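N-acetyl-beta-D glucosaminidase (Rhizomucor miehei CAU432, PDB 4ZM6) probably cleaves beta-linked N-acetylglucosamine with a family 3 glycoside hydrolase domain and acetylates glucosamine using acetyl-CoA, which it binds in a GCN5-related acetyltransferase region. Local coordinates at residues Leu254-Phe259 with Gly263-Asp268; Gly292-Met297 with Arg327-Arg332; Leu707-Trp712 with Arg807-Gly812; His818-Leu823 with Ser843-Lys848. One frame throughout, in Å; residues are numbered along the deposited sequence.

Contact 1: Leu254-Phe259 with Gly263-Asp268; sequences LLRRRF and GVIITD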
loop_
_atom_site.group_PDB
_atom_site.type_symbol
_atom_site.label_atom_id
_atom_site.label_comp_id
_atom_site.label_asym_id
_atom_site.label_seq_id
_atom_site.Cartn_x
_atom_site.Cartn_y
_atom_site.Cartn_z
ATOM N N LEU A 254 16.826 10.316 11.391
ATOM C CA LEU A 254 16.061 9.552 10.420
ATOM C C LEU A 254 15.693 8.178 10.965
ATOM O O LEU A 254 14.512 7.834 11.055
ATOM C CB LEU A 254 16.847 9.419 9.120
ATOM C CG LEU A 254 16.011 9.101 7.886
ATOM C CD1 LEU A 254 15.048 10.239 7.566
ATOM C CD2 LEU A 254 16.926 8.813 6.705
ATOM N N LEU A 255 16.702 7.402 11.341
ATOM C CA LEU A 255 16.476 6.027 11.774
ATOM C C LEU A 255 15.827 5.965 13.160
ATOM O O LEU A 255 14.868 5.229 13.369
ATOM C CB LEU A 255 17.795 5.246 11.760
ATOM C CG LEU A 255 17.696 3.724 11.834
ATOM C CD1 LEU A 255 16.726 3.189 10.791
ATOM C CD2 LEU A 255 19.068 3.091 11.660
ATOM N N ARG A 256 16.337 6.759 14.093
ATOM C CA ARG A 256 15.869 6.723 15.477
ATOM C C ARG A 256 14.592 7.538 15.679
ATOM O O ARG A 256 13.603 7.020 16.189
ATOM C CB ARG A 256 16.974 7.206 16.426
ATOM C CG ARG A 256 16.775 6.807 17.878
ATOM C CD ARG A 256 16.929 5.311 18.083
ATOM N NE ARG A 256 18.320 4.896 18.226
ATOM C CZ ARG A 256 18.724 3.627 18.245
ATOM N NH1 ARG A 256 17.849 2.633 18.110
ATOM N NH2 ARG A 256 20.017 3.349 18.385
ATOM N N ARG A 257 14.613 8.804 15.273
ATOM C CA ARG A 257 13.468 9.690 15.481
ATOM C C ARG A 257 12.322 9.423 14.493
ATOM O O ARG A 257 11.281 8.905 14.892
ATOM C CB ARG A 257 13.911 11.161 15.455
ATOM C CG ARG A 257 12.767 12.166 15.517
ATOM C CD ARG A 257 13.095 13.416 16.331
ATOM N NE ARG A 257 14.454 13.919 16.106
ATOM C CZ ARG A 257 15.398 14.049 17.041
ATOM N NH1 ARG A 257 15.167 13.726 18.314
ATOM N NH2 ARG A 257 16.595 14.520 16.701
ATOM N N ARG A 258 12.513 9.764 13.219
ATOM C CA ARG A 258 11.466 9.599 12.196
ATOM C C ARG A 258 10.879 8.181 12.173
ATOM O O ARG A 258 9.685 8.003 12.409
ATOM C CB ARG A 258 12.008 9.965 10.808
ATOM C CG ARG A 258 11.174 9.461 9.631
ATOM C CD ARG A 258 10.669 10.589 8.748
ATOM N NE ARG A 258 9.729 10.118 7.725
ATOM C CZ ARG A 258 10.062 9.452 6.616
ATOM N NH1 ARG A 258 11.325 9.135 6.352
ATOM N NH2 ARG A 258 9.114 9.090 5.762
ATOM N N PHE A 259 11.711 7.184 11.880
ATOM C CA PHE A 259 11.245 5.800 11.794
ATOM C C PHE A 259 10.939 5.175 13.154
ATOM O O PHE A 259 10.211 4.187 13.222
ATOM C CB PHE A 259 12.242 4.928 11.024
ATOM C CG PHE A 259 12.184 5.126 9.534
ATOM C CD1 PHE A 259 11.022 4.831 8.825
ATOM C CD2 PHE A 259 13.284 5.609 8.835
ATOM C CE1 PHE A 259 10.959 5.017 7.455
ATOM C CE2 PHE A 259 13.226 5.794 7.464
ATOM C CZ PHE A 259 12.063 5.500 6.774
ATOM N N GLY A 263 15.770 -0.742 17.983
ATOM C CA GLY A 263 16.824 -1.763 18.013
ATOM C C GLY A 263 18.246 -1.233 17.933
ATOM O O GLY A 263 18.483 -0.037 18.066
ATOM N N VAL A 264 19.192 -2.141 17.707
ATOM C CA VAL A 264 20.616 -1.786 17.634
ATOM C C VAL A 264 20.972 -1.163 16.287
ATOM O O VAL A 264 20.617 -1.693 15.235
ATOM C CB VAL A 264 21.517 -3.023 17.867
ATOM C CG1 VAL A 264 22.974 -2.714 17.540
ATOM C CG2 VAL A 264 21.384 -3.506 19.302
ATOM N N ILE A 265 21.683 -0.041 16.328
ATOM C CA ILE A 265 22.251 0.557 15.125
ATOM C C ILE A 265 23.763 0.359 15.154
ATOM O O ILE A 265 24.416 0.676 16.148
ATOM C CB ILE A 265 21.919 2.056 15.018
ATOM C CG1 ILE A 265 20.421 2.283 15.239
ATOM C CG2 ILE A 265 22.342 2.594 13.656
ATOM C CD1 ILE A 265 20.000 3.737 15.213
ATOM N N ILE A 266 24.304 -0.162 14.056
ATOM C CA ILE A 266 25.733 -0.465 13.928
ATOM C C ILE A 266 26.260 0.141 12.621
ATOM O O ILE A 266 25.482 0.388 11.698
ATOM C CB ILE A 266 25.980 -1.996 13.984
ATOM C CG1 ILE A 266 27.477 -2.321 13.956
ATOM C CG2 ILE A 266 25.279 -2.720 12.842
ATOM C CD1 ILE A 266 27.808 -3.732 14.398
ATOM N N THR A 267 27.565 0.404 12.547
ATOM C CA THR A 267 28.173 0.932 11.319
ATOM C C THR A 267 28.670 -0.196 10.424
ATOM O O THR A 267 28.855 -1.330 10.874
ATOM C CB THR A 267 29.386 1.853 11.595
ATOM O OG1 THR A 267 30.559 1.063 11.845
ATOM C CG2 THR A 267 29.120 2.797 12.777
ATOM N N ASP A 268 28.896 0.132 9.156
ATOM C CA ASP A 268 29.675 -0.719 8.268
ATOM C C ASP A 268 31.144 -0.567 8.691
ATOM O O ASP A 268 31.473 0.319 9.493
ATOM C CB ASP A 268 29.455 -0.303 6.805
ATOM C CG ASP A 268 29.904 -1.362 5.803
ATOM O OD1 ASP A 268 30.499 -2.379 6.213
ATOM O OD2 ASP A 268 29.661 -1.178 4.592
#
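Arg256 and Leu255, side by side on the helix, meet Gly263 and Ile265 at the start of the next strand. The polar part is one hydrogen bond from Arg256 NH1 to Gly263 O, 2.7 Å long and nearly straight at 172°, lying in both the carbonyl plane and the guanidinium plane. The Arg256 chain turns at chi2 (68°) and again at chi3, which brings its head round to the strand and presents an edge to that carbonyl. The same NH1 also bonds Tyr261 O in the connecting loop, while NH2 forms a salt bridge with Asp294. The apolar part centres on Ile265. Its CD1 lies over one face of the guanidinium, toward the rim, 3.2 Å from Arg256 NH2, as the two side chains slide past each other. From the helix Leu255 CD2 comes tip to tip with Ile265 CD1 at 3.7 Å. The contact closes the beta-alpha-beta unit of strand 227-230, helix 251-258 and strand 264-267: Leu255 rests on Val228 and Ile265 on Val230, both of strand 227-230, and Leu255 reaches Phe181 of strand 178-181 and Leu217 of helix 211-217.

Contact 2: Gly292-Met297 with Arg327-Arg332; sequences GNDMAM and RQSLQR
Asp294, in the turn leading into strand 296-298, points its carboxylate at Ser329 and Arg332 of helix 323-340, and a single oxygen, OD1, faces both. The ionic part is a salt bridge from Arg332 NH1 to Asp294 OD1 at 2.8 Å; as a hydrogen bond it is weak, because the N-H...O angle is only 122°. The two side chains cross at about a right angle with their flat groups 32° apart, and OD1 sits at the edge of the guanidinium, near its plane. Arg332, extended from CG to NE, passes across the acid, its CD 3.2 Å from Asp294 OD2. The second polar partner is the hydroxyl one turn earlier: Ser329 OG stands 2.7 Å from Asp294 OD1, but Glu325 O is also in range of its proton, which leaves the choice of acceptor unsettled. Chi1 of Asp294 (-69°) sets CG anti to the carbonyl carbon and carries the carboxylate toward the helix; its other oxygen, OD2, takes Arg256 and the backbone N of Ile265. The buried carboxylate thus has partners on both oxygens, and two arginines gathered round it probably favour its charged form. Asn293 turns the other way, its ND2 bonded to Ala288 O at the end of the preceding helix, which Gly292 leaves with positive phi. The setting is the TIM-barrel-like N-terminal domain of glycoside hydrolase family 3, where Asp294 joins the turn before strand 296-298 to strand 264-267 and to helix 323-340.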
loop_
_atom_site.group_PDB
_atom_site.type_symbol
_atom_site.label_atom_id
_atom_site.label_comp_id
_atom_site.label_asym_id
_atom_site.label_seq_id
_atom_site.Cartn_x
_atom_site.Cartn_y
_atom_site.Cartn_z
ATOM N N GLY A 292 24.640 8.648 16.957
ATOM C CA GLY A 292 23.529 7.878 17.513
ATOM C C GLY A 292 23.639 6.377 17.304
ATOM O O GLY A 292 22.751 5.631 17.728
ATOM N N ASN A 293 24.704 5.927 16.638
ATOM C CA ASN A 293 24.989 4.498 16.523
ATOM C C ASN A 293 25.164 3.881 17.906
ATOM O O ASN A 293 25.723 4.513 18.809
ATOM C CB ASN A 293 26.262 4.249 15.708
ATOM C CG ASN A 293 26.052 4.413 14.215
ATOM O OD1 ASN A 293 25.616 3.483 13.536
ATOM N ND2 ASN A 293 26.397 5.584 13.687
ATOM N N ASP A 294 24.678 2.655 18.071
ATOM C CA ASP A 294 24.911 1.902 19.295
ATOM C C ASP A 294 26.230 1.136 19.244
ATOM O O ASP A 294 26.732 0.712 20.277
ATOM C CB ASP A 294 23.772 0.911 19.536
ATOM C CG ASP A 294 22.465 1.590 19.879
ATOM O OD1 ASP A 294 22.469 2.523 20.705
ATOM O OD2 ASP A 294 21.423 1.186 19.329
ATOM N N MET A 295 26.791 0.946 18.054
ATOM C CA MET A 295 27.895 0.008 17.892
ATOM C C MET A 295 28.834 0.422 16.762
ATOM O O MET A 295 28.392 0.978 15.753
ATOM C CB MET A 295 27.325 -1.389 17.623
ATOM C CG MET A 295 28.189 -2.535 18.120
ATOM S SD MET A 295 27.285 -4.087 18.288
ATOM C CE MET A 295 26.152 -3.651 19.600
ATOM N N ALA A 296 30.128 0.146 16.940
ATOM C CA ALA A 296 31.148 0.479 15.939
ATOM C C ALA A 296 31.907 -0.765 15.473
ATOM O O ALA A 296 32.343 -1.585 16.282
ATOM C CB ALA A 296 32.114 1.514 16.491
ATOM N N MET A 297 32.066 -0.884 14.161
ATOM C CA MET A 297 32.701 -2.041 13.553
ATOM C C MET A 297 34.114 -1.672 13.114
ATOM O O MET A 297 34.320 -0.647 12.459
ATOM C CB MET A 297 31.870 -2.514 12.359
ATOM C CG MET A 297 32.447 -3.690 11.587
ATOM S SD MET A 297 31.272 -4.264 10.346
ATOM C CE MET A 297 32.341 -5.028 9.126
ATOM N N ARG A 327 24.365 4.680 27.994
ATOM C CA ARG A 327 23.610 3.756 28.845
ATOM C C ARG A 327 22.511 3.061 28.043
ATOM O O ARG A 327 22.386 1.833 28.083
ATOM C CB ARG A 327 22.977 4.500 30.027
ATOM C CG ARG A 327 23.961 4.979 31.086
ATOM C CD ARG A 327 24.503 3.832 31.932
ATOM N NE ARG A 327 24.670 4.208 33.337
ATOM C CZ ARG A 327 23.677 4.314 34.224
ATOM N NH1 ARG A 327 22.413 4.084 33.871
ATOM N NH2 ARG A 327 23.947 4.660 35.478
ATOM N N GLN A 328 21.726 3.858 27.317
ATOM C CA GLN A 328 20.654 3.344 26.458
ATOM C C GLN A 328 21.185 2.418 25.369
ATOM O O GLN A 328 20.524 1.448 25.014
ATOM C CB GLN A 328 19.882 4.493 25.808
ATOM C CG GLN A 328 19.043 5.310 26.776
ATOM C CD GLN A 328 18.748 6.702 26.251
ATOM O OE1 GLN A 328 19.066 7.697 26.897
ATOM N NE2 GLN A 328 18.155 6.779 25.065
ATOM N N SER A 329 22.368 2.727 24.837
ATOM C CA SER A 329 23.030 1.859 23.862
ATOM C C SER A 329 23.427 0.522 24.487
ATOM O O SER A 329 23.178 -0.535 23.911
ATOM C CB SER A 329 24.266 2.547 23.277
ATOM O OG SER A 329 23.920 3.763 22.638
ATOM N N LEU A 330 24.039 0.577 25.667
ATOM C CA LEU A 330 24.425 -0.629 26.408
ATOM C C LEU A 330 23.207 -1.468 26.805
ATOM O O LEU A 330 23.280 -2.694 26.868
ATOM C CB LEU A 330 25.226 -0.245 27.655
ATOM C CG LEU A 330 26.625 0.300 27.356
ATOM C CD1 LEU A 330 27.139 1.183 28.485
ATOM C CD2 LEU A 330 27.584 -0.850 27.088
ATOM N N GLN A 331 22.100 -0.785 27.076
ATOM C CA GLN A 331 20.809 -1.426 27.335
ATOM C C GLN A 331 20.308 -2.196 26.098
ATOM O O GLN A 331 19.872 -3.345 26.212
ATOM C CB GLN A 331 19.788 -0.358 27.782
ATOM C CG GLN A 331 18.317 -0.764 27.783
ATOM C CD GLN A 331 17.841 -1.332 29.111
ATOM O OE1 GLN A 331 16.755 -0.989 29.590
ATOM N NE2 GLN A 331 18.648 -2.206 29.711
ATOM N N ARG A 332 20.376 -1.562 24.927
ATOM C CA ARG A 332 19.936 -2.183 23.673
ATOM C C ARG A 332 20.782 -3.397 23.307
ATOM O O ARG A 332 20.265 -4.384 22.772
ATOM C CB ARG A 332 19.973 -1.176 22.518
ATOM C CG ARG A 332 18.899 -0.100 22.581
ATOM C CD ARG A 332 18.905 0.749 21.319
ATOM N NE ARG A 332 18.205 2.029 21.479
ATOM C CZ ARG A 332 18.785 3.206 21.731
ATOM N NH1 ARG A 332 20.103 3.316 21.864
ATOM N NH2 ARG A 332 18.034 4.292 21.848
#

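Contact 3: Leu707-Trp712 with Arg807-Gly812; sequences LKEKIW and RGRGIG. With SO4 (sulfate ion), chain D.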
loop_
_atom_site.group_PDB
_atom_site.type_symbol
_atom_site.label_atom_id
_atom_site.label_comp_id
_atom_site.label_asym_id
_atom_site.label_seq_id
_atom_site.Cartn_x
_atom_site.Cartn_y
_atom_site.Cartn_z
ATOM N N LEU A 707 -27.785 -43.062 35.277
ATOM C CA LEU A 707 -28.827 -43.133 36.297
ATOM C C LEU A 707 -28.195 -43.271 37.677
ATOM O O LEU A 707 -28.524 -42.511 38.589
ATOM C CB LEU A 707 -29.776 -44.305 36.023
ATOM C CG LEU A 707 -30.873 -44.571 37.064
ATOM C CD1 LEU A 707 -31.731 -43.336 37.309
ATOM C CD2 LEU A 707 -31.731 -45.753 36.631
ATOM N N LYS A 708 -27.272 -44.220 37.818
ATOM C CA LYS A 708 -26.584 -44.451 39.095
ATOM C C LYS A 708 -25.770 -43.241 39.567
ATOM O O LYS A 708 -25.790 -42.906 40.749
ATOM C CB LYS A 708 -25.678 -45.687 39.016
ATOM C CG LYS A 708 -25.096 -46.085 40.367
ATOM C CD LYS A 708 -24.619 -47.529 40.410
ATOM C CE LYS A 708 -24.539 -48.027 41.849
ATOM N NZ LYS A 708 -24.127 -49.455 41.952
ATOM N N GLU A 709 -25.065 -42.590 38.644
ATOM C CA GLU A 709 -24.257 -41.413 38.975
ATOM C C GLU A 709 -25.095 -40.146 39.210
ATOM O O GLU A 709 -24.564 -39.131 39.682
ATOM C CB GLU A 709 -23.217 -41.154 37.876
ATOM C CG GLU A 709 -22.176 -42.260 37.714
ATOM C CD GLU A 709 -21.145 -42.308 38.833
ATOM O OE1 GLU A 709 -21.178 -41.438 39.732
ATOM O OE2 GLU A 709 -20.293 -43.225 38.807
ATOM N N LYS A 710 -26.390 -40.216 38.884
ATOM C CA LYS A 710 -27.333 -39.097 39.042
ATOM C C LYS A 710 -26.914 -37.884 38.213
ATOM O O LYS A 710 -26.817 -36.763 38.710
ATOM C CB LYS A 710 -27.519 -38.713 40.519
ATOM C CG LYS A 710 -27.939 -39.867 41.419
ATOM C CD LYS A 710 -28.975 -39.452 42.460
ATOM C CE LYS A 710 -28.546 -38.251 43.294
ATOM N NZ LYS A 710 -27.183 -38.404 43.877
ATOM N N ILE A 711 -26.666 -38.136 36.937
ATOM C CA ILE A 711 -26.232 -37.106 36.012
ATOM C C ILE A 711 -27.444 -36.534 35.280
ATOM O O ILE A 711 -28.314 -37.281 34.827
ATOM C CB ILE A 711 -25.242 -37.688 34.980
ATOM C CG1 ILE A 711 -24.045 -38.355 35.684
ATOM C CG2 ILE A 711 -24.783 -36.620 33.991
ATOM C CD1 ILE A 711 -23.099 -37.406 36.388
ATOM N N TRP A 712 -27.489 -35.211 35.165
ATOM C CA TRP A 712 -28.536 -34.519 34.421
ATOM C C TRP A 712 -27.974 -33.936 33.128
ATOM O O TRP A 712 -26.945 -33.273 33.150
ATOM C CB TRP A 712 -29.105 -33.389 35.269
ATOM C CG TRP A 712 -30.228 -32.635 34.616
ATOM C CD1 TRP A 712 -31.559 -32.894 34.735
ATOM C CD2 TRP A 712 -30.117 -31.491 33.753
ATOM N NE1 TRP A 712 -32.284 -31.987 34.007
ATOM C CE2 TRP A 712 -31.426 -31.115 33.392
ATOM C CE3 TRP A 712 -29.037 -30.748 33.253
ATOM C CZ2 TRP A 712 -31.692 -30.030 32.550
ATOM C CZ3 TRP A 712 -29.301 -29.667 32.414
ATOM C CH2 TRP A 712 -30.621 -29.321 32.072
ATOM N N ARG A 807 -13.643 -37.062 36.171
ATOM C CA ARG A 807 -13.233 -38.071 35.201
ATOM C C ARG A 807 -13.396 -39.475 35.783
ATOM O O ARG A 807 -13.312 -39.669 37.000
ATOM C CB ARG A 807 -11.788 -37.822 34.747
ATOM C CG ARG A 807 -11.615 -36.538 33.949
ATOM C CD ARG A 807 -10.161 -36.229 33.608
ATOM N NE ARG A 807 -9.422 -35.637 34.729
ATOM C CZ ARG A 807 -8.223 -35.050 34.637
ATOM N NH1 ARG A 807 -7.588 -34.955 33.470
ATOM N NH2 ARG A 807 -7.650 -34.545 35.727
ATOM N N GLY A 808 -13.657 -40.442 34.906
ATOM C CA GLY A 808 -13.752 -41.848 35.298
ATOM C C GLY A 808 -15.084 -42.270 35.893
ATOM O O GLY A 808 -15.164 -43.311 36.546
ATOM N N ARG A 809 -16.125 -41.462 35.669
ATOM C CA ARG A 809 -17.488 -41.798 36.084
ATOM C C ARG A 809 -18.342 -42.223 34.891
ATOM O O ARG A 809 -19.530 -42.508 35.046
ATOM C CB ARG A 809 -18.144 -40.604 36.776
ATOM C CG ARG A 809 -17.369 -40.078 37.972
ATOM C CD ARG A 809 -17.935 -38.759 38.470
ATOM N NE ARG A 809 -19.298 -38.914 38.971
ATOM C CZ ARG A 809 -20.167 -37.919 39.133
ATOM N NH1 ARG A 809 -19.826 -36.670 38.832
ATOM N NH2 ARG A 809 -21.384 -38.179 39.593
ATOM N N GLY A 810 -17.736 -42.261 33.705
ATOM C CA GLY A 810 -18.439 -42.653 32.482
ATOM C C GLY A 810 -19.267 -41.543 31.852
ATOM O O GLY A 810 -20.066 -41.800 30.945
ATOM N N ILE A 811 -19.064 -40.308 32.320
ATOM C CA ILE A 811 -19.850 -39.157 31.874
ATOM C C ILE A 811 -19.610 -38.835 30.404
ATOM O O ILE A 811 -20.562 -38.669 29.640
ATOM C CB ILE A 811 -19.542 -37.898 32.713
ATOM C CG1 ILE A 811 -20.050 -38.088 34.146
ATOM C CG2 ILE A 811 -20.170 -36.660 32.079
ATOM C CD1 ILE A 811 -19.650 -36.991 35.108
ATOM N N GLY A 812 -18.341 -38.743 30.017
ATOM C CA GLY A 812 -17.973 -38.434 28.641
ATOM C C GLY A 812 -18.701 -39.293 27.627
ATOM O O GLY A 812 -19.205 -38.791 26.627
HETATM S S SO4 D . -14.819 -40.091 31.551
HETATM O O1 SO4 D . -15.741 -39.566 32.589
HETATM O O2 SO4 D . -13.758 -40.876 32.212
HETATM O O3 SO4 D . -14.193 -38.973 30.807
HETATM O O4 SO4 D . -15.565 -40.977 30.625
#
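Arg809 lies across Glu709 with its guanidinium plane turned 77° from the carboxylate, and grips it side-on in a salt bridge, NE and NH2 both hydrogen-bonding one oxygen. NE is 3.2 Å and NH2 3.3 Å from Glu709 OE1, and both come from the same face of the acid: NE from well above the carboxylate plane, 69° out of it, NH2 on the anti side and less tilted. For the arginine, OE1 lies at the edge, close to the guanidinium plane. A bend at chi3 (64°) swings the head of Arg809 toward the end of helix 700-709, where Glu709 sits just before the Schellman residue Lys710. The far nitrogen, NH1, makes a second salt bridge, with Glu806. Ile711 adds an apolar cover: its CD1 stands over a face of the guanidinium, 3.7 Å from Arg809 NH2, and meets Ile811 CD1 at 3.7 Å, the two isoleucines crossing at about a right angle. The loop leading into Ile811 curls round a sulfate, with Gly808 N 2.7 Å from its O2 and a weak bond from Ile811 N to O1. The sequence RGRGIG fits the R/Q-x-x-G-x-G/A loop that holds the coenzyme A pyrophosphate in acetyltransferases of this family, so the sulfate, probably from the crystallisation liquor, may occupy the corresponding anion site. Gly810 takes the N-cap position of helix 811-825. Ile711, Arg809 and Ile811 all lean on Ile764 of strand 763-771, Ile711 also reaches Ala754 of strand 751-756, and Met706 of helix 700-709 packs against both isoleucines.

Contact 4: His818-Leu823 with Ser843-Lys848; sequences HANWLL and SRVGYK
Tyr847 OH donates a hydrogen bond to Asn820 OD1, 2.6 Å long, joining the start of the last strand to the middle of helix 811-825. The side chains come from opposite directions, with amide and ring turned 66° from each other. OD1 stands at the ring edge near its plane, and the hydroxyl meets the carbonyl from 24° outside the amide plane. On the other branch, Asn820 ND2 lies 3.7 Å from Tyr847 CE2 and 3.3 Å from Val845 O, with Val845 CB at 4.1 Å. CG of Asn820 stands anti to the carbonyl carbon (chi1 -85°), directing the amide off the helix toward the turn. That turn, type I from Ser843 to Gly846, ends helix 839-843 in a Schellman motif with Gly846 as the positive-phi residue. In the acetyltransferase fold of this region, helix 811-825 crosses over between parallel strands 794-802 and 830-836, and the contact fastens it to strand 847-857, which pairs antiparallel with strand 686-692, itself the antiparallel neighbour of 830-836. Further out, the Tyr847 hydroxyl is also hydrogen-bonded to Ser831 OG. Met797 of strand 794-802 packs against both Asn820 and Tyr847, Leu693 and Tyr696 flank the asparagine, and Val845 rests on Val816.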
loop_
_atom_site.group_PDB
_atom_site.type_symbol
_atom_site.label_atom_id
_atom_site.label_comp_id
_atom_site.label_asym_id
_atom_site.label_seq_id
_atom_site.Cartn_x
_atom_site.Cartn_y
_atom_site.Cartn_z
ATOM N N HIS A 818 -25.901 -39.382 24.813
ATOM C CA HIS A 818 -27.053 -38.501 24.891
ATOM C C HIS A 818 -27.136 -37.614 23.654
ATOM O O HIS A 818 -28.208 -37.449 23.078
ATOM C CB HIS A 818 -26.977 -37.638 26.143
ATOM C CG HIS A 818 -28.258 -36.942 26.461
ATOM N ND1 HIS A 818 -28.455 -35.598 26.224
ATOM C CD2 HIS A 818 -29.418 -37.408 26.982
ATOM C CE1 HIS A 818 -29.676 -35.263 26.597
ATOM N NE2 HIS A 818 -30.282 -36.343 27.058
ATOM N N ALA A 819 -25.998 -37.055 23.246
ATOM C CA ALA A 819 -25.919 -36.250 22.027
ATOM C C ALA A 819 -26.419 -37.017 20.803
ATOM O O ALA A 819 -27.090 -36.448 19.942
ATOM C CB ALA A 819 -24.495 -35.766 21.798
ATOM N N ASN A 820 -26.093 -38.305 20.728
ATOM C CA ASN A 820 -26.621 -39.155 19.663
ATOM C C ASN A 820 -28.142 -39.294 19.730
ATOM O O ASN A 820 -28.813 -39.278 18.692
ATOM C CB ASN A 820 -25.963 -40.539 19.687
ATOM C CG ASN A 820 -24.646 -40.574 18.938
ATOM O OD1 ASN A 820 -24.039 -39.539 18.674
ATOM N ND2 ASN A 820 -24.203 -41.772 18.582
ATOM N N TRP A 821 -28.675 -39.432 20.945
ATOM C CA TRP A 821 -30.121 -39.545 21.152
ATOM C C TRP A 821 -30.812 -38.285 20.655
ATOM O O TRP A 821 -31.732 -38.353 19.836
ATOM C CB TRP A 821 -30.438 -39.783 22.635
ATOM C CG TRP A 821 -31.913 -39.829 22.968
ATOM C CD1 TRP A 821 -32.594 -38.986 23.806
ATOM C CD2 TRP A 821 -32.882 -40.765 22.469
ATOM N NE1 TRP A 821 -33.919 -39.339 23.860
ATOM C CE2 TRP A 821 -34.126 -40.426 23.049
ATOM C CE3 TRP A 821 -32.819 -41.857 21.586
ATOM C CZ2 TRP A 821 -35.303 -41.141 22.776
ATOM C CZ3 TRP A 821 -33.992 -42.573 21.315
ATOM C CH2 TRP A 821 -35.216 -42.207 21.909
ATOM N N LEU A 822 -30.338 -37.141 21.146
ATOM C CA LEU A 822 -30.834 -35.827 20.733
ATOM C C LEU A 822 -30.797 -35.620 19.224
ATOM O O LEU A 822 -31.722 -35.048 18.653
ATOM C CB LEU A 822 -30.017 -34.718 21.393
ATOM C CG LEU A 822 -30.209 -34.507 22.889
ATOM C CD1 LEU A 822 -29.314 -33.371 23.358
ATOM C CD2 LEU A 822 -31.663 -34.206 23.207
ATOM N N LEU A 823 -29.723 -36.065 18.582
ATOM C CA LEU A 823 -29.634 -35.979 17.130
ATOM C C LEU A 823 -30.676 -36.882 16.481
ATOM O O LEU A 823 -31.359 -36.459 15.548
ATOM C CB LEU A 823 -28.224 -36.329 16.638
ATOM C CG LEU A 823 -27.144 -35.301 16.998
ATOM C CD1 LEU A 823 -25.758 -35.927 16.925
ATOM C CD2 LEU A 823 -27.243 -34.065 16.115
ATOM N N SER A 843 -16.070 -45.547 18.777
ATOM C CA SER A 843 -16.504 -46.860 18.280
ATOM C C SER A 843 -17.601 -47.449 19.164
ATOM O O SER A 843 -18.465 -48.176 18.680
ATOM C CB SER A 843 -15.328 -47.841 18.216
ATOM O OG SER A 843 -14.436 -47.511 17.164
ATOM N N ARG A 844 -17.561 -47.115 20.456
ATOM C CA ARG A 844 -18.537 -47.605 21.438
ATOM C C ARG A 844 -19.943 -47.002 21.289
ATOM O O ARG A 844 -20.857 -47.386 22.023
ATOM C CB ARG A 844 -18.028 -47.334 22.857
ATOM C CG ARG A 844 -16.739 -48.061 23.213
ATOM C CD ARG A 844 -16.004 -47.358 24.344
ATOM N NE ARG A 844 -16.814 -47.283 25.559
ATOM C CZ ARG A 844 -16.501 -46.575 26.645
ATOM N NH1 ARG A 844 -15.383 -45.853 26.696
ATOM N NH2 ARG A 844 -17.318 -46.582 27.691
ATOM N N VAL A 845 -20.112 -46.054 20.366
ATOM C CA VAL A 845 -21.422 -45.477 20.071
ATOM C C VAL A 845 -21.677 -45.394 18.558
ATOM O O VAL A 845 -22.396 -44.511 18.089
ATOM C CB VAL A 845 -21.585 -44.091 20.742
ATOM C CG1 VAL A 845 -21.607 -44.231 22.256
ATOM C CG2 VAL A 845 -20.472 -43.141 20.323
ATOM N N GLY A 846 -21.079 -46.313 17.801
ATOM C CA GLY A 846 -21.408 -46.499 16.384
ATOM C C GLY A 846 -20.697 -45.637 15.352
ATOM O O GLY A 846 -21.088 -45.642 14.182
ATOM N N TYR A 847 -19.660 -44.902 15.759
ATOM C CA TYR A 847 -18.896 -44.070 14.811
ATOM C C TYR A 847 -17.700 -44.822 14.227
ATOM O O TYR A 847 -16.832 -45.286 14.965
ATOM C CB TYR A 847 -18.406 -42.774 15.465
ATOM C CG TYR A 847 -19.498 -41.776 15.762
ATOM C CD1 TYR A 847 -20.076 -41.027 14.744
ATOM C CD2 TYR A 847 -19.943 -41.575 17.062
ATOM C CE1 TYR A 847 -21.076 -40.112 15.014
ATOM C CE2 TYR A 847 -20.941 -40.663 17.346
ATOM C CZ TYR A 847 -21.507 -39.934 16.323
ATOM O OH TYR A 847 -22.503 -39.033 16.620
ATOM N N LYS A 848 -17.672 -44.943 12.901
ATOM C CA LYS A 848 -16.498 -45.439 12.186
ATOM C C LYS A 848 -15.867 -44.272 11.427
ATOM O O LYS A 848 -16.533 -43.264 11.178
ATOM C CB LYS A 848 -16.874 -46.597 11.256
ATOM C CG LYS A 848 -17.606 -46.224 9.974
ATOM C CD LYS A 848 -18.216 -47.472 9.345
ATOM C CE LYS A 848 -18.139 -47.468 7.826
ATOM N NZ LYS A 848 -19.110 -46.520 7.219
#

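In the fold
The four contacts form two pairs. Contacts 1 and 2, centres 10 Å apart in the family 3 hydrolase domain, touch directly: Arg256 NH2 of contact 1 meets Asp294 OD2 of contact 2 at 2.7 Å in a salt bridge, and Asp294 N probably bonds Ile265 O at 2.8 Å, so one acid serves both. Contacts 3 and 4 lie in the C-terminal acetyltransferase region, both on helix 811-825, with centres about 16 Å and nearest atoms about 6 Å apart. The pairs are remote, contacts 1 and 3 being about 64 Å apart between centres. All lie away from the observed acetyl-CoA site, whose residues include Gly624, Lys625 and Gly626.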